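Local coordinates for peptidase M16 C-terminal domain-containing protein (Enterococcus faecalis, PDB 3D3Y) that is of unknown function but probably has the peptidase M16 fold, two sheet-centred halves joined by a linker, and may bind a metal ion, at residues V25-R30 with D111-I116; Q85-I90 with W371-Y376; E228-I233 with N378-Q383. All coordinates share one frame; numbering follows the deposited sequence.

From the N terminus, strand residues 25-30 open contact 1, and 85-90 on the neighbouring strand open contact 2 before helix residues 111-116 close contact 1, a loop of 80 residues. Residues 228-233, in the loop between helix 211-219 and strand 244-251, open contact 3. Late in the chain, helix 368-380 closes contact 2 with 371-376, and its end and exit close contact 3 with 378-383. Contacts 1 and 2 therefore cross, as do contacts 2 and 3, whereas contacts 1 and 3 stand in series. Contact 1 packs a helix of the first half against the six-stranded sheet; contacts 2 and 3 fix a helix from the second half to that sheet and to the connecting loop.

Contact 1 (V25-R30 with D111-I116)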
loop_
_atom_site.group_PDB
_atom_site.type_symbol
_atom_site.label_atom_id
_atom_site.label_comp_id
_atom_site.label_asym_id
_atom_site.label_seq_id
_atom_site.Cartn_x
_atom_site.Cartn_y
_atom_site.Cartn_z
ATOM N N VAL A 25 -9.295 -18.887 10.092
ATOM C CA VAL A 25 -9.096 -18.998 8.654
ATOM C C VAL A 25 -9.236 -17.588 8.079
ATOM O O VAL A 25 -10.219 -16.903 8.346
ATOM C CB VAL A 25 -10.116 -19.929 8.023
ATOM C CG1 VAL A 25 -9.938 -19.964 6.501
ATOM C CG2 VAL A 25 -9.964 -21.352 8.608
ATOM N N ARG A 26 -8.214 -17.133 7.357
ATOM C CA ARG A 26 -8.262 -15.825 6.742
ATOM C C ARG A 26 -8.653 -16.042 5.304
ATOM O O ARG A 26 -8.180 -17.000 4.659
ATOM C CB ARG A 26 -6.892 -15.183 6.765
ATOM C CG ARG A 26 -6.239 -15.199 8.095
ATOM C CD ARG A 26 -6.347 -13.858 8.729
ATOM N NE ARG A 26 -5.862 -13.894 10.105
ATOM C CZ ARG A 26 -6.136 -12.946 10.994
ATOM N NH1 ARG A 26 -6.877 -11.896 10.615
ATOM N NH2 ARG A 26 -5.682 -13.055 12.245
ATOM N N LEU A 27 -9.492 -15.140 4.808
ATOM C CA LEU A 27 -9.888 -15.106 3.415
ATOM C C LEU A 27 -9.609 -13.727 2.852
ATOM O O LEU A 27 -9.832 -12.697 3.528
ATOM C CB LEU A 27 -11.384 -15.395 3.256
ATOM C CG LEU A 27 -11.947 -16.754 3.689
ATOM C CD1 LEU A 27 -12.302 -16.705 5.162
ATOM C CD2 LEU A 27 -13.178 -17.044 2.865
ATOM N N LEU A 28 -9.123 -13.711 1.612
ATOM C CA LEU A 28 -8.839 -12.465 0.899
ATOM C C LEU A 28 -9.319 -12.625 -0.513
ATOM O O LEU A 28 -8.927 -13.582 -1.201
ATOM C CB LEU A 28 -7.347 -12.144 0.937
ATOM C CG LEU A 28 -6.828 -11.019 0.022
ATOM C CD1 LEU A 28 -7.356 -9.609 0.450
ATOM C CD2 LEU A 28 -5.299 -11.102 0.015
ATOM N N VAL A 29 -10.197 -11.716 -0.937
ATOM C CA VAL A 29 -10.538 -11.602 -2.342
ATOM C C VAL A 29 -9.921 -10.298 -2.861
ATOM O O VAL A 29 -10.281 -9.189 -2.382
ATOM C CB VAL A 29 -12.040 -11.597 -2.564
ATOM C CG1 VAL A 29 -12.356 -11.665 -4.076
ATOM C CG2 VAL A 29 -12.694 -12.775 -1.810
ATOM N N ARG A 30 -8.972 -10.428 -3.794
ATOM C CA ARG A 30 -8.256 -9.247 -4.275
ATOM C C ARG A 30 -8.526 -8.985 -5.761
ATOM O O ARG A 30 -8.211 -9.830 -6.632
ATOM C CB ARG A 30 -6.758 -9.319 -3.938
ATOM C CG ARG A 30 -5.950 -8.106 -4.455
ATOM C CD ARG A 30 -4.572 -7.943 -3.764
ATOM N NE ARG A 30 -4.693 -7.529 -2.367
ATOM C CZ ARG A 30 -3.771 -7.756 -1.428
ATOM N NH1 ARG A 30 -2.632 -8.405 -1.717
ATOM N NH2 ARG A 30 -3.983 -7.311 -0.190
ATOM N N ASP A 111 -20.734 -18.108 1.245
ATOM C CA ASP A 111 -22.062 -17.565 0.973
ATOM C C ASP A 111 -22.093 -16.072 1.307
ATOM O O ASP A 111 -22.655 -15.275 0.563
ATOM C CB ASP A 111 -23.149 -18.330 1.752
ATOM C CG ASP A 111 -24.561 -17.769 1.508
ATOM O OD1 ASP A 111 -25.111 -18.030 0.421
ATOM O OD2 ASP A 111 -25.127 -17.089 2.400
ATOM N N PHE A 112 -21.484 -15.689 2.423
ATOM C CA PHE A 112 -21.474 -14.263 2.803
ATOM C C PHE A 112 -20.706 -13.415 1.794
ATOM O O PHE A 112 -21.172 -12.333 1.381
ATOM C CB PHE A 112 -20.856 -14.074 4.186
ATOM C CG PHE A 112 -20.857 -12.643 4.647
ATOM C CD1 PHE A 112 -22.037 -12.048 5.079
ATOM C CD2 PHE A 112 -19.682 -11.901 4.644
ATOM C CE1 PHE A 112 -22.041 -10.705 5.524
ATOM C CE2 PHE A 112 -19.665 -10.566 5.105
ATOM C CZ PHE A 112 -20.850 -9.970 5.540
ATOM N N LEU A 113 -19.537 -13.894 1.390
ATOM C CA LEU A 113 -18.818 -13.273 0.283
ATOM C C LEU A 113 -19.664 -13.159 -0.987
ATOM O O LEU A 113 -19.622 -12.136 -1.692
ATOM C CB LEU A 113 -17.505 -13.995 -0.012
ATOM C CG LEU A 113 -16.446 -14.010 1.098
ATOM C CD1 LEU A 113 -15.380 -14.981 0.685
ATOM C CD2 LEU A 113 -15.900 -12.588 1.312
ATOM N N LYS A 114 -20.416 -14.213 -1.317
ATOM C CA LYS A 114 -21.220 -14.163 -2.529
ATOM C C LYS A 114 -22.232 -13.009 -2.440
ATOM O O LYS A 114 -22.509 -12.316 -3.466
ATOM C CB LYS A 114 -21.944 -15.501 -2.749
ATOM C CG LYS A 114 -22.690 -15.586 -4.052
ATOM C CD LYS A 114 -23.390 -16.927 -4.207
ATOM C CE LYS A 114 -23.903 -17.061 -5.642
ATOM N NZ LYS A 114 -24.906 -18.163 -5.833
ATOM N N GLU A 115 -22.815 -12.848 -1.240
ATOM C CA GLU A 115 -23.779 -11.768 -0.967
ATOM C C GLU A 115 -23.122 -10.414 -1.149
ATOM O O GLU A 115 -23.620 -9.548 -1.917
ATOM C CB GLU A 115 -24.388 -11.897 0.441
ATOM C CG GLU A 115 -25.426 -13.058 0.596
ATOM C CD GLU A 115 -26.726 -12.827 -0.218
ATOM O OE1 GLU A 115 -27.086 -11.656 -0.515
ATOM O OE2 GLU A 115 -27.388 -13.831 -0.575
ATOM N N ILE A 116 -21.992 -10.229 -0.474
ATOM C CA ILE A 116 -21.242 -8.963 -0.579
ATOM C C ILE A 116 -20.833 -8.607 -2.026
ATOM O O ILE A 116 -21.015 -7.477 -2.482
ATOM C CB ILE A 116 -20.006 -8.982 0.332
ATOM C CG1 ILE A 116 -20.446 -9.052 1.815
ATOM C CG2 ILE A 116 -19.075 -7.758 0.019
ATOM C CD1 ILE A 116 -21.445 -7.941 2.248
#
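Strand residues Leu27 and Val29 stand before the helical turn that carries Leu113, and the closest backbone approach is 8.8 Å, from Val29 CA to Leu113 CA, a separation that the side chains have to bridge. Leu113 does so from the helix side with its forked end. Its CG lies anti to the carbonyl carbon (chi1 -62°), and the chain is then extended at chi2 (169°), which carries CD1 out from the helix toward the strand. There Leu113 CD1 meets CD2 of Leu27 at 3.7 Å, the two leucine side chains crossing at a slant. Val29 is held more loosely: its CG2 faces the fork as a whole, with Leu113 CD1 the nearer methyl at 4.3 Å and CD2 only slightly farther. The helix leucine thus serves two residues that lie two positions apart on the strand. Both have their CB directed toward the helix, whereas Leu28 between them has its CB directed away. The interface is wholly apolar and small, with 113 Å² buried in total.

This is helix-on-sheet packing in an alpha/beta domain. Strand 24-34 is an inner strand of the mixed six-stranded sheet of the first half, lying between strands 200-207 and 85-95, and helix 105-118 covers one face of it. Backbone hydrogen bonds to both neighbours hold the strand in place: Leu27 pairs with Met92, and Leu28 with Phe204. Met92 also touches Leu113, so the helix leucine sits on strands 24-34 and 85-95, while Val29 is flanked by Val201 and Ile203 of strand 200-207. On the opposite face of the sheet lies helix 368-380, where Arg26 packs on Ala368 and Leu372.

Contact 2 (Q85-I90 with W371-Y376)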
loop_
_atom_site.group_PDB
_atom_site.type_symbol
_atom_site.label_atom_id
_atom_site.label_comp_id
_atom_site.label_asym_id
_atom_site.label_seq_id
_atom_site.Cartn_x
_atom_site.Cartn_y
_atom_site.Cartn_z
ATOM N N GLN A 85 -0.248 -0.878 -10.065
ATOM C CA GLN A 85 -1.521 -1.598 -9.807
ATOM C C GLN A 85 -2.297 -0.923 -8.688
ATOM O O GLN A 85 -1.726 -0.247 -7.824
ATOM C CB GLN A 85 -1.241 -3.057 -9.425
ATOM C CG GLN A 85 -0.704 -3.889 -10.573
ATOM C CD GLN A 85 -0.229 -5.267 -10.150
ATOM O OE1 GLN A 85 -0.403 -5.680 -9.002
ATOM N NE2 GLN A 85 0.382 -5.996 -11.093
ATOM N N HIS A 86 -3.614 -1.076 -8.727
ATOM C CA HIS A 86 -4.457 -0.602 -7.643
ATOM C C HIS A 86 -5.283 -1.832 -7.234
ATOM O O HIS A 86 -5.837 -2.564 -8.100
ATOM C CB HIS A 86 -5.345 0.588 -8.098
ATOM C CG HIS A 86 -6.033 1.294 -6.964
ATOM N ND1 HIS A 86 -7.288 0.944 -6.518
ATOM C CD2 HIS A 86 -5.620 2.309 -6.168
ATOM C CE1 HIS A 86 -7.627 1.720 -5.499
ATOM N NE2 HIS A 86 -6.628 2.560 -5.265
ATOM N N TRP A 87 -5.299 -2.098 -5.932
ATOM C CA TRP A 87 -5.862 -3.326 -5.396
ATOM C C TRP A 87 -7.128 -2.989 -4.592
ATOM O O TRP A 87 -7.131 -2.062 -3.797
ATOM C CB TRP A 87 -4.834 -3.993 -4.448
ATOM C CG TRP A 87 -3.482 -4.427 -5.049
ATOM C CD1 TRP A 87 -3.125 -4.499 -6.382
ATOM C CD2 TRP A 87 -2.368 -4.932 -4.308
ATOM N NE1 TRP A 87 -1.815 -4.986 -6.496
ATOM C CE2 TRP A 87 -1.343 -5.260 -5.237
ATOM C CE3 TRP A 87 -2.136 -5.144 -2.929
ATOM C CZ2 TRP A 87 -0.104 -5.787 -4.833
ATOM C CZ3 TRP A 87 -0.881 -5.668 -2.522
ATOM C CH2 TRP A 87 0.114 -5.975 -3.478
ATOM N N PHE A 88 -8.179 -3.793 -4.762
ATOM C CA PHE A 88 -9.441 -3.658 -4.024
ATOM C C PHE A 88 -9.548 -4.965 -3.247
ATOM O O PHE A 88 -9.577 -6.044 -3.838
ATOM C CB PHE A 88 -10.576 -3.477 -5.011
ATOM C CG PHE A 88 -11.948 -3.337 -4.402
ATOM C CD1 PHE A 88 -12.572 -2.085 -4.372
ATOM C CD2 PHE A 88 -12.660 -4.464 -3.941
ATOM C CE1 PHE A 88 -13.876 -1.952 -3.884
ATOM C CE2 PHE A 88 -13.967 -4.348 -3.425
ATOM C CZ PHE A 88 -14.577 -3.072 -3.386
ATOM N N ASN A 89 -9.569 -4.855 -1.921
ATOM C CA ASN A 89 -9.268 -5.990 -1.039
ATOM C C ASN A 89 -10.404 -6.308 -0.082
ATOM O O ASN A 89 -10.712 -5.500 0.794
ATOM C CB ASN A 89 -8.051 -5.625 -0.172
ATOM C CG ASN A 89 -6.877 -5.093 -0.982
ATOM O OD1 ASN A 89 -6.423 -5.750 -1.905
ATOM N ND2 ASN A 89 -6.374 -3.906 -0.620
ATOM N N ILE A 90 -11.001 -7.485 -0.216
ATOM C CA ILE A 90 -12.076 -7.885 0.701
ATOM C C ILE A 90 -11.479 -8.950 1.588
ATOM O O ILE A 90 -10.968 -9.969 1.104
ATOM C CB ILE A 90 -13.277 -8.471 -0.059
ATOM C CG1 ILE A 90 -13.857 -7.426 -1.030
ATOM C CG2 ILE A 90 -14.359 -8.991 0.909
ATOM C CD1 ILE A 90 -14.872 -8.050 -2.025
ATOM N N TRP A 371 1.817 -12.864 6.047
ATOM C CA TRP A 371 2.004 -14.093 5.290
ATOM C C TRP A 371 1.184 -14.010 3.988
ATOM O O TRP A 371 1.745 -14.167 2.899
ATOM C CB TRP A 371 1.646 -15.316 6.145
ATOM C CG TRP A 371 1.988 -16.643 5.522
ATOM C CD1 TRP A 371 2.427 -16.864 4.245
ATOM C CD2 TRP A 371 1.874 -17.940 6.132
ATOM N NE1 TRP A 371 2.617 -18.213 4.029
ATOM C CE2 TRP A 371 2.278 -18.896 5.168
ATOM C CE3 TRP A 371 1.474 -18.391 7.403
ATOM C CZ2 TRP A 371 2.303 -20.274 5.435
ATOM C CZ3 TRP A 371 1.490 -19.753 7.662
ATOM C CH2 TRP A 371 1.900 -20.681 6.684
ATOM N N LEU A 372 -0.108 -13.700 4.093
ATOM C CA LEU A 372 -0.941 -13.478 2.885
ATOM C C LEU A 372 -0.330 -12.510 1.867
ATOM O O LEU A 372 -0.316 -12.819 0.682
ATOM C CB LEU A 372 -2.389 -13.067 3.220
ATOM C CG LEU A 372 -3.395 -14.125 3.661
ATOM C CD1 LEU A 372 -4.690 -13.452 4.151
ATOM C CD2 LEU A 372 -3.728 -15.168 2.579
ATOM N N GLU A 373 0.196 -11.373 2.328
ATOM C CA GLU A 373 0.885 -10.410 1.454
ATOM C C GLU A 373 2.146 -10.968 0.781
ATOM O O GLU A 373 2.383 -10.691 -0.392
ATOM C CB GLU A 373 1.217 -9.085 2.162
ATOM C CG GLU A 373 0.006 -8.288 2.669
ATOM C CD GLU A 373 -1.018 -7.971 1.559
ATOM O OE1 GLU A 373 -0.630 -7.840 0.376
ATOM O OE2 GLU A 373 -2.213 -7.876 1.870
ATOM N N LYS A 374 2.963 -11.723 1.524
ATOM C CA LYS A 374 4.107 -12.427 0.933
ATOM C C LYS A 374 3.624 -13.388 -0.151
ATOM O O LYS A 374 4.213 -13.449 -1.223
ATOM C CB LYS A 374 4.916 -13.200 1.996
ATOM C CG LYS A 374 5.660 -12.302 2.972
ATOM C CD LYS A 374 6.551 -13.075 3.980
ATOM C CE LYS A 374 7.274 -12.061 4.890
ATOM N NZ LYS A 374 7.891 -12.673 6.115
ATOM N N GLU A 375 2.564 -14.136 0.135
ATOM C CA GLU A 375 1.997 -15.081 -0.839
ATOM C C GLU A 375 1.524 -14.361 -2.102
ATOM O O GLU A 375 1.743 -14.834 -3.218
ATOM C CB GLU A 375 0.836 -15.882 -0.234
ATOM C CG GLU A 375 1.244 -16.888 0.842
ATOM C CD GLU A 375 1.935 -18.131 0.284
ATOM O OE1 GLU A 375 1.973 -18.317 -0.956
ATOM O OE2 GLU A 375 2.441 -18.937 1.100
ATOM N N TYR A 376 0.886 -13.205 -1.923
ATOM C CA TYR A 376 0.432 -12.446 -3.067
ATOM C C TYR A 376 1.594 -11.975 -3.938
ATOM O O TYR A 376 1.587 -12.195 -5.156
ATOM C CB TYR A 376 -0.472 -11.293 -2.635
ATOM C CG TYR A 376 -1.267 -10.724 -3.784
ATOM C CD1 TYR A 376 -2.382 -11.378 -4.267
ATOM C CD2 TYR A 376 -0.889 -9.526 -4.393
ATOM C CE1 TYR A 376 -3.118 -10.869 -5.338
ATOM C CE2 TYR A 376 -1.614 -9.005 -5.464
ATOM C CZ TYR A 376 -2.739 -9.671 -5.920
ATOM O OH TYR A 376 -3.472 -9.137 -6.958
#
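Trp87 offers one face of its indole to the edge of Tyr376, which lies over the six-membered ring. The pair is T-shaped (edge-to-face): the ring centroids are 4.9 Å apart and the planes are inclined at 72°. The closest atoms are Tyr376 CE2 and Trp87 CZ2, at 3.6 Å, with CE2 offset toward the rim of the indole. Strand 85-95 belongs to the first sheet, while helix 368-380 follows most of the second half in the chain and returns to lie across that sheet, an arrangement consistent with the two-halved M16 peptidase fold.

Tyr376 reaches the indole because its CG is anti to the backbone N (chi1 -164°), and beyond the ring its hydroxyl is hydrogen-bonded to Asn32 ND2 on strand 24-34. One turn earlier on the helix, Glu373 bends at chi2 and brings OE1 to 3.6 Å from Trp87 CZ3. The charge is answered by Arg30, whose NH2 forms a salt bridge with Glu373 OE2; Arg30 also makes a cation-pi contact with Tyr376.

What fixes the indole on its polar side is Gln85, two residues back on the same strand. Its buried OE1 is gripped by two donors, Asn32 ND2 and Trp87 NE1. Trp87 NE1 donates to Gln85 OE1 over 3.0 Å with an N-H...O angle of 170°, the oxygen lying almost in the indole plane and accepting the bond on a lone pair in its own carbonyl plane.

Contact 3 (E228-I233 with N378-Q383); sequences EGKAAI and NELMPQ
Leu380 turns one methyl to Lys230 and the other to Ile233, and each of those side chains runs at about a right angle to it. The fork divides the work. CD2 meets the aliphatic part of Lys230, at 3.4 Å from CD, closer than methyl and methylene carbons normally pack, and at 3.8 Å from CE. CD1 turns to Ile233, whose CD1 is 3.8 Å away. Met381, modelled as selenomethionine, comes in next to it: its SE lies 4.1 Å from Ile233 CG2, again with the side chains roughly perpendicular. Ile233 thus touches the leucine with the tip of its longer branch and the selenium with its shorter one, CG1 being placed anti to the backbone N (chi1 -179°).

Lys230 stays extended until chi4 (74°), where it bends. Its methylenes lie against Leu380 while the ammonium forms a salt bridge with Asp202 OD2 on strand 200-207. Glu379 OE2, 5.2 Å from Lys230 NZ and not in contact, may add a weak attraction.

Met381 is the first residue to leave helical backbone angles after helix 368-380, and its side chain also touches Phe234, Tyr267 and Phe311. The contact is therefore a partly exposed, largely aliphatic packing at a helix end, with 211 Å² buried between the segments. Residues 228-233 lie in the loop between helix 211-219 and strand 244-251, held against the end of helix 368-380, which is consistent with a linker between the two sheet-containing halves of an M16 peptidase fold.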
loop_
_atom_site.group_PDB
_atom_site.type_symbol
_atom_site.label_atom_id
_atom_site.label_comp_id
_atom_site.label_asym_id
_atom_site.label_seq_id
_atom_site.Cartn_x
_atom_site.Cartn_y
_atom_site.Cartn_z
ATOM N N GLU A 228 -6.470 -12.954 -18.228
ATOM C CA GLU A 228 -5.621 -13.520 -17.178
ATOM C C GLU A 228 -4.439 -12.599 -16.794
ATOM O O GLU A 228 -4.063 -12.516 -15.616
ATOM C CB GLU A 228 -5.125 -14.902 -17.615
ATOM C CG GLU A 228 -4.391 -15.676 -16.540
ATOM C CD GLU A 228 -5.305 -16.332 -15.509
ATOM O OE1 GLU A 228 -6.315 -16.972 -15.872
ATOM O OE2 GLU A 228 -4.975 -16.238 -14.322
ATOM N N GLY A 229 -3.879 -11.902 -17.778
ATOM C CA GLY A 229 -2.762 -10.980 -17.555
ATOM C C GLY A 229 -3.092 -9.783 -16.663
ATOM O O GLY A 229 -4.060 -9.066 -16.892
ATOM N N LYS A 230 -2.274 -9.551 -15.644
ATOM C CA LYS A 230 -2.411 -8.335 -14.829
ATOM C C LYS A 230 -1.638 -7.162 -15.458
ATOM O O LYS A 230 -0.722 -7.374 -16.251
ATOM C CB LYS A 230 -1.873 -8.596 -13.421
ATOM C CG LYS A 230 -2.732 -9.579 -12.609
ATOM C CD LYS A 230 -2.198 -9.739 -11.196
ATOM C CE LYS A 230 -3.109 -10.604 -10.345
ATOM N NZ LYS A 230 -3.023 -12.057 -10.691
ATOM N N ALA A 231 -2.009 -5.940 -15.103
ATOM C CA ALA A 231 -1.156 -4.761 -15.347
ATOM C C ALA A 231 0.290 -5.031 -14.873
ATOM O O ALA A 231 0.502 -5.773 -13.899
ATOM C CB ALA A 231 -1.717 -3.537 -14.610
ATOM N N ALA A 232 1.271 -4.409 -15.535
ATOM C CA ALA A 232 2.660 -4.476 -15.085
ATOM C C ALA A 232 2.733 -3.961 -13.658
ATOM O O ALA A 232 2.092 -2.967 -13.319
ATOM C CB ALA A 232 3.547 -3.678 -15.979
ATOM N N ILE A 233 3.463 -4.651 -12.793
ATOM C CA ILE A 233 3.479 -4.203 -11.411
ATOM C C ILE A 233 4.346 -2.939 -11.213
ATOM O O ILE A 233 3.950 -2.022 -10.485
ATOM C CB ILE A 233 3.837 -5.319 -10.390
ATOM C CG1 ILE A 233 3.793 -4.714 -8.976
ATOM C CG2 ILE A 233 5.187 -5.935 -10.681
ATOM C CD1 ILE A 233 2.894 -5.363 -7.979
ATOM N N ASN A 378 4.582 -13.165 -4.112
ATOM C CA ASN A 378 5.098 -14.412 -4.655
ATOM C C ASN A 378 4.352 -14.907 -5.885
ATOM O O ASN A 378 4.957 -15.425 -6.826
ATOM C CB ASN A 378 4.931 -15.465 -3.590
ATOM C CG ASN A 378 6.158 -16.208 -3.361
ATOM O OD1 ASN A 378 6.473 -17.115 -4.125
ATOM N ND2 ASN A 378 6.909 -15.831 -2.308
ATOM N N GLU A 379 3.034 -14.775 -5.835
ATOM C CA GLU A 379 2.151 -15.143 -6.926
ATOM C C GLU A 379 2.412 -14.246 -8.130
ATOM O O GLU A 379 2.527 -14.724 -9.241
ATOM C CB GLU A 379 0.689 -15.021 -6.479
ATOM C CG GLU A 379 -0.346 -15.157 -7.594
ATOM C CD GLU A 379 -0.334 -16.530 -8.247
ATOM O OE1 GLU A 379 0.170 -17.497 -7.622
ATOM O OE2 GLU A 379 -0.842 -16.635 -9.393
ATOM N N LEU A 380 2.527 -12.946 -7.891
ATOM C CA LEU A 380 2.870 -12.000 -8.950
ATOM C C LEU A 380 4.250 -12.258 -9.550
ATOM O O LEU A 380 4.408 -12.376 -10.769
ATOM C CB LEU A 380 2.784 -10.566 -8.425
ATOM C CG LEU A 380 1.426 -10.163 -7.857
ATOM C CD1 LEU A 380 1.518 -8.835 -7.149
ATOM C CD2 LEU A 380 0.354 -10.108 -8.929
HETATM N N MSE A 381 5.252 -12.382 -8.692
HETATM C CA MSE A 381 6.617 -12.471 -9.159
HETATM C C MSE A 381 7.308 -13.681 -8.617
HETATM O O MSE A 381 8.065 -13.587 -7.638
HETATM C CB MSE A 381 7.367 -11.217 -8.774
HETATM C CG MSE A 381 6.704 -9.985 -9.291
HETATM SE SE MSE A 381 7.736 -8.513 -8.681
HETATM C CE MSE A 381 6.829 -8.001 -7.087
ATOM N N PRO A 382 7.084 -14.821 -9.286
ATOM C CA PRO A 382 7.415 -16.156 -8.802
ATOM C C PRO A 382 8.886 -16.389 -8.541
ATOM O O PRO A 382 9.239 -17.296 -7.797
ATOM C CB PRO A 382 6.944 -17.077 -9.944
ATOM C CG PRO A 382 5.967 -16.274 -10.708
ATOM C CD PRO A 382 6.479 -14.872 -10.627
ATOM N N GLN A 383 9.754 -15.615 -9.156
ATOM C CA GLN A 383 11.158 -15.934 -8.985
ATOM C C GLN A 383 11.948 -14.866 -8.286
ATOM O O GLN A 383 13.170 -14.818 -8.367
ATOM C CB GLN A 383 11.782 -16.455 -10.287
ATOM C CG GLN A 383 11.438 -17.966 -10.492
ATOM C CD GLN A 383 11.610 -18.471 -11.918
ATOM O OE1 GLN A 383 12.741 -18.655 -12.410
ATOM N NE2 GLN A 383 10.478 -18.746 -12.579
#